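Side-chain contacts in metallocarboxypeptidase (Trypanosoma cruzi, PDB 3DWC), which probably releases C-terminal amino acids other than proline from peptides, as a metal-dependent carboxypeptidase of the M32 family: residues Lys281-Thr285 / Gln286-Met290; Arg439-Gly442 / Glu443-Asp447. One frame throughout, in Å; residues are numbered along the deposited sequence.

Overall arrangement
Both contacts are local, formed where the chain bends within a largely helical enzyme. Helix 259-276 carries the cobalt ligands H267 and H271, and helix 294-309 supplies the third, E298. Interaction 1 lies in the loop between these two helices, where the chain folds tightly through residues 281-290 and meets helices 3-32 and 78-95. Much later in sequence, interaction 2 closes the junction at which helix 421-441 gives way to helix 443-451, beside helix 456-467. The two contacts follow in series, neither nested nor crossed. The centres of interaction 1 and interaction 2 are about 32 Å apart. Between the nearest atoms of interaction 1 and interaction 2 there are about 20 Å, with no direct touch.

Interaction 1. Residues Lys281-Thr285 / Gln286-Met290; sequences KGFET and QPVCM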
ATOM      1  N   LYS B 281     -15.883   9.141 -19.813  1.00 34.99           N
ATOM      2  CA  LYS B 281     -14.506   9.320 -20.253  1.00 34.92           C
ATOM      3  C   LYS B 281     -14.201  10.829 -20.325  1.00 34.32           C
ATOM      4  O   LYS B 281     -15.042  11.656 -20.720  1.00 34.04           O
ATOM      5  CB  LYS B 281     -14.276   8.594 -21.600  1.00 35.47           C
ATOM      6  CG  LYS B 281     -12.846   8.785 -22.204  1.00 37.16           C
ATOM      7  CD  LYS B 281     -12.925   9.198 -23.720  1.00 37.92           C
ATOM      8  CE  LYS B 281     -12.023  10.440 -24.059  1.00 41.43           C
ATOM      9  NZ  LYS B 281     -12.726  11.500 -24.927  1.00 41.02           N
ATOM     10  N   GLY B 282     -13.000  11.179 -19.905  1.00 34.32           N
ATOM     11  CA  GLY B 282     -12.532  12.555 -19.938  1.00 34.45           C
ATOM     12  C   GLY B 282     -12.844  13.281 -18.642  1.00 34.30           C
ATOM     13  O   GLY B 282     -12.496  14.445 -18.493  1.00 34.73           O
ATOM     14  N   PHE B 283     -13.503  12.597 -17.712  1.00 34.21           N
ATOM     15  CA  PHE B 283     -13.825  13.159 -16.403  1.00 33.49           C
ATOM     16  C   PHE B 283     -13.266  12.328 -15.264  1.00 33.30           C
ATOM     17  O   PHE B 283     -13.772  12.345 -14.142  1.00 32.40           O
ATOM     18  CB  PHE B 283     -15.327  13.295 -16.288  1.00 32.64           C
ATOM     19  CG  PHE B 283     -15.888  14.457 -17.085  1.00 31.78           C
ATOM     20  CD1 PHE B 283     -16.245  14.313 -18.427  1.00 32.12           C
ATOM     21  CD2 PHE B 283     -16.066  15.696 -16.473  1.00 31.80           C
ATOM     22  CE1 PHE B 283     -16.776  15.365 -19.130  1.00 30.50           C
ATOM     23  CE2 PHE B 283     -16.598  16.762 -17.160  1.00 32.93           C
ATOM     24  CZ  PHE B 283     -16.946  16.608 -18.505  1.00 31.31           C
ATOM     25  N   GLU B 284     -12.164  11.646 -15.542  1.00 33.63           N
ATOM     26  CA  GLU B 284     -11.682  10.569 -14.652  1.00 33.67           C
ATOM     27  C   GLU B 284     -11.371  10.987 -13.200  1.00 33.12           C
ATOM     28  O   GLU B 284     -11.667  10.234 -12.268  1.00 34.10           O
ATOM     29  CB  GLU B 284     -10.468   9.871 -15.290  1.00 33.91           C
ATOM     30  CG  GLU B 284     -10.841   9.010 -16.489  1.00 35.68           C
ATOM     31  CD  GLU B 284     -10.888   9.760 -17.805  1.00 37.11           C
ATOM     32  OE1 GLU B 284     -11.337   9.147 -18.781  1.00 43.46           O
ATOM     33  OE2 GLU B 284     -10.500  10.946 -17.889  1.00 36.20           O
ATOM     34  N   THR B 285     -10.850  12.189 -13.007  1.00 32.13           N
ATOM     35  CA  THR B 285     -10.472  12.681 -11.655  1.00 32.04           C
ATOM     36  C   THR B 285     -11.577  13.542 -10.984  1.00 31.87           C
ATOM     37  O   THR B 285     -11.343  14.172  -9.948  1.00 32.43           O
ATOM     38  CB  THR B 285      -9.224  13.548 -11.763  1.00 32.50           C
ATOM     39  OG1 THR B 285      -9.554  14.767 -12.452  1.00 32.34           O
ATOM     40  CG2 THR B 285      -8.109  12.803 -12.532  1.00 30.46           C
ATOM     41  N   GLN B 286     -12.781  13.514 -11.562  1.00 30.82           N
ATOM     42  CA  GLN B 286     -13.910  14.335 -11.147  1.00 30.28           C
ATOM     43  C   GLN B 286     -15.059  13.541 -10.537  1.00 30.09           C
ATOM     44  O   GLN B 286     -15.247  12.349 -10.850  1.00 29.48           O
ATOM     45  CB  GLN B 286     -14.461  15.057 -12.385  1.00 30.03           C
ATOM     46  CG  GLN B 286     -13.449  15.992 -13.058  1.00 29.18           C
ATOM     47  CD  GLN B 286     -13.047  17.135 -12.169  1.00 26.12           C
ATOM     48  OE1 GLN B 286     -13.905  17.876 -11.678  1.00 25.14           O
ATOM     49  NE2 GLN B 286     -11.723  17.307 -11.964  1.00 24.50           N
ATOM     50  N   PRO B 287     -15.906  14.228  -9.755  1.00 30.01           N
ATOM     51  CA  PRO B 287     -16.939  13.541  -9.036  1.00 30.70           C
ATOM     52  C   PRO B 287     -18.109  13.023  -9.908  1.00 31.51           C
ATOM     53  O   PRO B 287     -18.869  12.188  -9.441  1.00 31.61           O
ATOM     54  CB  PRO B 287     -17.362  14.576  -7.992  1.00 30.85           C
ATOM     55  CG  PRO B 287     -17.148  15.857  -8.643  1.00 30.43           C
ATOM     56  CD  PRO B 287     -15.952  15.682  -9.505  1.00 30.99           C
ATOM     57  N   VAL B 288     -18.233  13.477 -11.160  1.00 31.90           N
ATOM     58  CA  VAL B 288     -19.212  12.887 -12.089  1.00 31.95           C
ATOM     59  C   VAL B 288     -18.775  11.483 -12.575  1.00 33.06           C
ATOM     60  O   VAL B 288     -19.601  10.663 -12.957  1.00 32.34           O
ATOM     61  CB  VAL B 288     -19.442  13.790 -13.288  1.00 31.18           C
ATOM     62  CG1 VAL B 288     -18.244  13.769 -14.236  1.00 29.96           C
ATOM     63  CG2 VAL B 288     -20.793  13.398 -14.003  1.00 30.02           C
ATOM     64  N   CYS B 289     -17.465  11.224 -12.562  1.00 34.61           N
ATOM     65  CA  CYS B 289     -16.955   9.919 -12.916  1.00 34.63           C
ATOM     66  C   CYS B 289     -16.835   9.115 -11.657  1.00 34.94           C
ATOM     67  O   CYS B 289     -15.737   8.841 -11.210  1.00 35.83           O
ATOM     68  CB  CYS B 289     -15.622  10.021 -13.617  1.00 34.38           C
ATOM     69  SG  CYS B 289     -14.951   8.422 -14.025  1.00 37.87           S
ATOM     70  N   MET B 290     -17.987   8.733 -11.111  1.00 34.65           N
ATOM     71  CA  MET B 290     -18.130   7.902  -9.934  1.00 35.47           C
ATOM     72  C   MET B 290     -19.405   7.041  -9.980  1.00 34.11           C
ATOM     73  O   MET B 290     -20.382   7.406 -10.637  1.00 33.54           O
ATOM     74  CB  MET B 290     -18.265   8.784  -8.722  1.00 35.99           C
ATOM     75  CG  MET B 290     -17.150   9.758  -8.594  1.00 40.60           C
ATOM     76  SD  MET B 290     -16.742   9.982  -6.882  1.00 47.49           S
ATOM     77  CE  MET B 290     -15.897   8.404  -6.742  1.00 42.57           C
TER
HETATM   78  O   HOH W   1     -13.363  10.401  -9.734  1.00 23.83           O
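Two consecutive type I beta turns, F283 to Q286 and Q286 to C289, meet at Q286, which ends the first and begins the second. The first is closed by a hydrogen bond from Q286 N to F283 O (3.0 Å), with the donor above the F283 carbonyl plane, 46° out of it. The same oxygen is pressed by C289 CB, only 3.0 Å from F283 O, while C289 SG lies over E284 CA at 4.0 Å. V288, within the second turn, has chi1 at 73°, which puts CG1 between its backbone N and carbonyl carbon; V288 CG1 comes to 3.6 Å from F283 CB and lies obliquely to the ring. The buried Q286 side chain bends at chi2 (-64°) and its amide is gripped at both ends by the surrounding helices, OE1 by N83 and NE2 by the carbonyl of E10. T285 OG1 likewise bonds T14. Within the first half, G282 N donates an almost straight hydrogen bond to E284 OE1 (2.9 Å), reaching it from above the carboxylate plane. A water lies within hydrogen-bonding distance of E284 O and Q286 O. C289 centres an inverse gamma turn, completing a compact, multiple-turn connection between the HExxH helix and the helix bearing the third metal ligand.

Interaction 2. Residues Arg439-Gly442 / Glu443-Asp447; sequences RELG and EEVVD
G442 meets V446 across the one-residue junction between helices 421-441 and 443-451, with L441 and V445 as the flanking pair. The glycine's phi of 105° takes the backbone out of helical geometry, a conformation in which a beta carbon would collide with the L441 carbonyl oxygen, so glycine suits the position; it is also the N-cap of the next helix. Its carbonyl then opens that helix: V446 N donates to G442 O at 3.1 Å, nearly straight at the hydrogen and close to the line of the C=O bond. V446 CG2 packs beside the same oxygen, 3.4 Å from G442 O, and so borders the acceptor with a methyl group.

L441, the last residue of the first helix, meets the new helix through its CB, which lies 4.0 Å from V446 CG2. Its backbone oxygen faces V445 more closely. V445 holds CG1 anti to its own backbone N (chi1 171°) and CG2 beside that N; CG2 comes to 3.2 Å from L441 O, and V445 CG1, farther off, lies 4.3 Å from L441 CB. V446 continues the apolar face inward, touching M434 and V437 of helix 421-441 and I458 of helix 456-467; L441 also touches K461 of the latter.

On the exposed side, E443 lays its CB against the glycine, 3.7 Å from G442 C. Its chain bends at chi2 (-80°), and its carboxylate forms a salt bridge to R438 through OE1. D447, one turn on, binds R438 as well, so one arginine of the first helix bridges two acids of the second. The arrangement is that of a positive-phi glycine directly after one helix that also serves as N-cap of the next.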
ATOM      1  N   ARG B 439     -34.563  -9.422 -22.393  1.00 30.28           N
ATOM      2  CA  ARG B 439     -35.463  -8.839 -23.372  1.00 30.65           C
ATOM      3  C   ARG B 439     -34.732  -8.430 -24.634  1.00 29.85           C
ATOM      4  O   ARG B 439     -35.167  -8.681 -25.751  1.00 26.63           O
ATOM      5  CB  ARG B 439     -36.078  -7.566 -22.773  1.00 31.73           C
ATOM      6  CG  ARG B 439     -37.543  -7.558 -22.706  1.00 34.58           C
ATOM      7  CD  ARG B 439     -38.068  -6.160 -22.817  1.00 34.67           C
ATOM      8  NE  ARG B 439     -37.687  -5.359 -21.663  1.00 37.62           N
ATOM      9  CZ  ARG B 439     -36.937  -4.258 -21.691  1.00 39.59           C
ATOM     10  NH1 ARG B 439     -36.438  -3.769 -22.836  1.00 40.42           N
ATOM     11  NH2 ARG B 439     -36.706  -3.626 -20.543  1.00 41.61           N
ATOM     12  N   GLU B 440     -33.613  -7.743 -24.454  1.00 29.68           N
ATOM     13  CA  GLU B 440     -32.866  -7.252 -25.624  1.00 29.16           C
ATOM     14  C   GLU B 440     -32.083  -8.311 -26.390  1.00 28.76           C
ATOM     15  O   GLU B 440     -32.088  -8.363 -27.617  1.00 28.93           O
ATOM     16  CB  GLU B 440     -31.908  -6.164 -25.175  1.00 29.18           C
ATOM     17  CG  GLU B 440     -32.636  -4.900 -24.801  1.00 30.79           C
ATOM     18  CD  GLU B 440     -31.704  -3.780 -24.374  1.00 31.15           C
ATOM     19  OE1 GLU B 440     -30.461  -3.890 -24.515  1.00 36.39           O
ATOM     20  OE2 GLU B 440     -32.234  -2.767 -23.902  1.00 32.20           O
ATOM     21  N   LEU B 441     -31.353  -9.129 -25.662  1.00 29.51           N
ATOM     22  CA  LEU B 441     -30.482 -10.139 -26.276  1.00 30.22           C
ATOM     23  C   LEU B 441     -31.235 -11.451 -26.577  1.00 30.51           C
ATOM     24  O   LEU B 441     -30.830 -12.209 -27.445  1.00 30.31           O
ATOM     25  CB  LEU B 441     -29.341 -10.437 -25.295  1.00 30.49           C
ATOM     26  CG  LEU B 441     -27.925  -9.887 -25.450  1.00 31.42           C
ATOM     27  CD1 LEU B 441     -27.759  -8.676 -26.341  1.00 32.36           C
ATOM     28  CD2 LEU B 441     -27.218  -9.770 -24.138  1.00 29.50           C
ATOM     29  N   GLY B 442     -32.291 -11.734 -25.811  1.00 30.74           N
ATOM     30  CA  GLY B 442     -33.046 -12.965 -25.971  1.00 30.95           C
ATOM     31  C   GLY B 442     -32.715 -13.934 -24.843  1.00 31.18           C
ATOM     32  O   GLY B 442     -31.595 -14.056 -24.417  1.00 29.78           O
ATOM     33  N   GLU B 443     -33.707 -14.666 -24.399  1.00 32.02           N
ATOM     34  CA  GLU B 443     -33.572 -15.564 -23.269  1.00 33.49           C
ATOM     35  C   GLU B 443     -32.562 -16.683 -23.518  1.00 33.80           C
ATOM     36  O   GLU B 443     -31.691 -16.940 -22.684  1.00 33.24           O
ATOM     37  CB  GLU B 443     -34.944 -16.147 -22.932  1.00 34.35           C
ATOM     38  CG  GLU B 443     -35.880 -15.053 -22.323  1.00 38.56           C
ATOM     39  CD  GLU B 443     -35.590 -14.826 -20.874  1.00 42.88           C
ATOM     40  OE1 GLU B 443     -34.935 -15.710 -20.290  1.00 45.21           O
ATOM     41  OE2 GLU B 443     -36.025 -13.791 -20.323  1.00 48.70           O
ATOM     42  N   GLU B 444     -32.659 -17.307 -24.675  1.00 34.61           N
ATOM     43  CA  GLU B 444     -31.773 -18.417 -25.037  1.00 35.32           C
ATOM     44  C   GLU B 444     -30.322 -17.927 -25.276  1.00 35.12           C
ATOM     45  O   GLU B 444     -29.339 -18.601 -24.906  1.00 36.21           O
ATOM     46  CB  GLU B 444     -32.386 -19.155 -26.259  1.00 36.38           C
ATOM     47  CG  GLU B 444     -31.442 -19.993 -27.150  1.00 37.34           C
ATOM     48  CD  GLU B 444     -32.108 -20.427 -28.462  1.00 39.91           C
ATOM     49  OE1 GLU B 444     -31.666 -19.931 -29.543  1.00 42.77           O
ATOM     50  OE2 GLU B 444     -33.097 -21.228 -28.395  1.00 46.28           O
ATOM     51  N   VAL B 445     -30.170 -16.724 -25.823  1.00 34.07           N
ATOM     52  CA  VAL B 445     -28.841 -16.124 -25.995  1.00 32.81           C
ATOM     53  C   VAL B 445     -28.147 -15.876 -24.627  1.00 32.58           C
ATOM     54  O   VAL B 445     -27.005 -16.258 -24.425  1.00 31.73           O
ATOM     55  CB  VAL B 445     -28.921 -14.794 -26.756  1.00 32.85           C
ATOM     56  CG1 VAL B 445     -27.563 -14.047 -26.736  1.00 30.01           C
ATOM     57  CG2 VAL B 445     -29.481 -15.038 -28.198  1.00 32.89           C
ATOM     58  N   VAL B 446     -28.839 -15.233 -23.699  1.00 32.47           N
ATOM     59  CA  VAL B 446     -28.275 -15.005 -22.372  1.00 32.25           C
ATOM     60  C   VAL B 446     -27.929 -16.346 -21.747  1.00 32.78           C
ATOM     61  O   VAL B 446     -26.836 -16.498 -21.258  1.00 32.87           O
ATOM     62  CB  VAL B 446     -29.198 -14.178 -21.464  1.00 32.66           C
ATOM     63  CG1 VAL B 446     -28.599 -14.013 -20.055  1.00 30.25           C
ATOM     64  CG2 VAL B 446     -29.487 -12.814 -22.103  1.00 30.44           C
ATOM     65  N   ASP B 447     -28.851 -17.310 -21.740  1.00 33.13           N
ATOM     66  CA  ASP B 447     -28.548 -18.634 -21.172  1.00 33.42           C
ATOM     67  C   ASP B 447     -27.316 -19.295 -21.805  1.00 32.86           C
ATOM     68  O   ASP B 447     -26.483 -19.879 -21.091  1.00 31.93           O
ATOM     69  CB  ASP B 447     -29.740 -19.563 -21.257  1.00 35.20           C
ATOM     70  CG  ASP B 447     -30.852 -19.189 -20.292  1.00 39.06           C
ATOM     71  OD1 ASP B 447     -30.597 -18.409 -19.342  1.00 42.63           O
ATOM     72  OD2 ASP B 447     -31.985 -19.684 -20.504  1.00 43.21           O
TER